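PDB 3LSO: putative membrane anchored protein from Corynebacterium diphtheriae, which is of unknown function but is probably a membrane-anchored, beta-rich protein displayed on the outside of the cell. Local coordinates for residues 54-59 against 63-68. Numbering follows the deposited sequence.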
loop_
_atom_site.group_PDB
_atom_site.type_symbol
_atom_site.label_atom_id
_atom_site.label_comp_id
_atom_site.label_asym_id
_atom_site.label_seq_id
_atom_site.Cartn_x
_atom_site.Cartn_y
_atom_site.Cartn_z
ATOM N N GLU B 54 -13.974 6.346 -24.497
ATOM C CA GLU B 54 -14.255 5.495 -23.347
ATOM C C GLU B 54 -12.966 4.846 -22.843
ATOM O O GLU B 54 -12.460 3.886 -23.421
ATOM C CB GLU B 54 -15.326 4.454 -23.687
ATOM C CG GLU B 54 -16.652 5.057 -24.181
ATOM C CD GLU B 54 -17.691 4.012 -24.613
ATOM O OE1 GLU B 54 -17.414 2.793 -24.527
ATOM O OE2 GLU B 54 -18.798 4.413 -25.038
HETATM N N MSE B 55 -12.434 5.404 -21.762
HETATM C CA MSE B 55 -11.168 4.968 -21.190
HETATM C C MSE B 55 -11.304 4.711 -19.704
HETATM O O MSE B 55 -12.185 5.290 -19.060
HETATM C CB MSE B 55 -10.110 6.037 -21.400
HETATM C CG MSE B 55 -9.162 5.730 -22.517
HETATM SE SE MSE B 55 -7.982 7.234 -22.793
HETATM C CE MSE B 55 -9.296 8.407 -23.584
ATOM N N PRO B 56 -10.429 3.844 -19.146
ATOM C CA PRO B 56 -10.406 3.655 -17.691
ATOM C C PRO B 56 -9.938 4.940 -16.998
ATOM O O PRO B 56 -9.280 5.783 -17.629
ATOM C CB PRO B 56 -9.379 2.539 -17.503
ATOM C CG PRO B 56 -8.490 2.650 -18.683
ATOM C CD PRO B 56 -9.406 3.016 -19.811
ATOM N N GLU B 57 -10.290 5.097 -15.726
ATOM C CA GLU B 57 -9.933 6.307 -14.985
ATOM C C GLU B 57 -8.444 6.400 -14.674
ATOM O O GLU B 57 -7.849 7.485 -14.755
ATOM C CB GLU B 57 -10.731 6.396 -13.690
ATOM C CG GLU B 57 -12.184 6.750 -13.907
ATOM C CD GLU B 57 -12.845 7.286 -12.653
ATOM O OE1 GLU B 57 -12.362 6.989 -11.532
ATOM O OE2 GLU B 57 -13.857 8.004 -12.794
ATOM N N SER B 58 -7.857 5.263 -14.310
ATOM C CA SER B 58 -6.437 5.190 -14.021
ATOM C C SER B 58 -5.804 3.879 -14.488
ATOM O O SER B 58 -6.457 2.837 -14.553
ATOM C CB SER B 58 -6.186 5.391 -12.523
ATOM O OG SER B 58 -6.405 4.190 -11.810
ATOM N N VAL B 59 -4.520 3.955 -14.812
ATOM C CA VAL B 59 -3.712 2.781 -15.110
ATOM C C VAL B 59 -2.317 3.024 -14.598
ATOM O O VAL B 59 -1.991 4.137 -14.176
ATOM C CB VAL B 59 -3.595 2.519 -16.615
ATOM C CG1 VAL B 59 -4.778 1.690 -17.121
ATOM C CG2 VAL B 59 -3.407 3.828 -17.389
ATOM N N THR B 63 1.912 -0.605 -18.121
ATOM C CA THR B 63 0.788 -1.528 -18.323
ATOM C C THR B 63 -0.078 -1.078 -19.499
ATOM O O THR B 63 -0.553 0.060 -19.536
ATOM C CB THR B 63 -0.073 -1.709 -17.039
ATOM O OG1 THR B 63 0.656 -2.488 -16.078
ATOM C CG2 THR B 63 -1.394 -2.417 -17.334
ATOM N N GLY B 64 -0.259 -1.986 -20.457
ATOM C CA GLY B 64 -1.123 -1.768 -21.599
ATOM C C GLY B 64 -2.573 -1.584 -21.207
ATOM O O GLY B 64 -3.031 -2.138 -20.209
ATOM N N PHE B 65 -3.290 -0.790 -22.002
ATOM C CA PHE B 65 -4.720 -0.539 -21.800
ATOM C C PHE B 65 -5.391 -0.078 -23.094
ATOM O O PHE B 65 -4.720 0.349 -24.025
ATOM C CB PHE B 65 -4.946 0.483 -20.673
ATOM C CG PHE B 65 -4.372 1.847 -20.960
ATOM C CD1 PHE B 65 -5.167 2.846 -21.529
ATOM C CD2 PHE B 65 -3.037 2.134 -20.663
ATOM C CE1 PHE B 65 -4.649 4.104 -21.789
ATOM C CE2 PHE B 65 -2.505 3.387 -20.927
ATOM C CZ PHE B 65 -3.309 4.375 -21.485
ATOM N N ASP B 66 -6.719 -0.144 -23.117
ATOM C CA ASP B 66 -7.507 0.078 -24.318
ATOM C C ASP B 66 -8.320 1.364 -24.270
ATOM O O ASP B 66 -9.001 1.637 -23.286
ATOM C CB ASP B 66 -8.447 -1.109 -24.530
ATOM C CG ASP B 66 -7.700 -2.410 -24.708
ATOM O OD1 ASP B 66 -6.913 -2.493 -25.670
ATOM O OD2 ASP B 66 -7.883 -3.348 -23.892
ATOM N N ALA B 67 -8.238 2.150 -25.344
ATOM C CA ALA B 67 -9.113 3.306 -25.551
ATOM C C ALA B 67 -10.140 2.984 -26.636
ATOM O O ALA B 67 -9.775 2.677 -27.773
ATOM C CB ALA B 67 -8.301 4.520 -25.925
ATOM N N LEU B 68 -11.420 3.016 -26.272
ATOM C CA LEU B 68 -12.497 2.819 -27.244
ATOM C C LEU B 68 -13.056 4.176 -27.739
ATOM O O LEU B 68 -13.624 4.960 -26.967
ATOM C CB LEU B 68 -13.605 1.893 -26.690
ATOM C CG LEU B 68 -14.799 1.515 -27.602
ATOM C CD1 LEU B 68 -14.392 0.673 -28.836
ATOM C CD2 LEU B 68 -15.947 0.825 -26.836
#
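With its CG held between the backbone N and the carbonyl carbon (chi1 63°), F65 places its ring beneath CG2 of V59, a methyl that itself lies between backbone N and carbonyl carbon (chi1 -86°). The two side chains cross at about a right angle. V59 CG2 sits over one face in a CH-pi contact, 3.9 Å from the centroid of the F65 ring and displaced toward its rim, while V59 CG1 packs at the CB-CG end, 3.8 Å from F65 CB. P56 comes to the same ring obliquely and more loosely, its CG 4.4 Å from F65 CD1. M55, a selenomethionine, lays its CG against A67 CB at 3.7 Å, and its side chain also touches A185 and V187 of strand 185-190. Backbone pairing is confined to the far end of the contact. There E54 N donates to L68 O at 2.9 Å and L68 N to E54 O at 3.2 Å, closing an antiparallel hydrogen-bonded pair. The side chains of E54 and L68 run side by side on one face of the sheet, with E54 OE1 3.4 Å from L68 CD2. After E54 the backbones diverge, with V59, P56 and F65 packed between them: E57 and V59 form backbone hydrogen bonds with K188 and D190, F65 and A67 with L144 and V142. D66 turns its carboxylate away to a salt bridge with R143. A strand antiparallel to 64-77 that breaks at 55-57 and resumes parallel to 185-190 resembles the A/A' strand switch of immunoglobulin-like sandwiches, consistent with the E-set clan of this N-terminal domain.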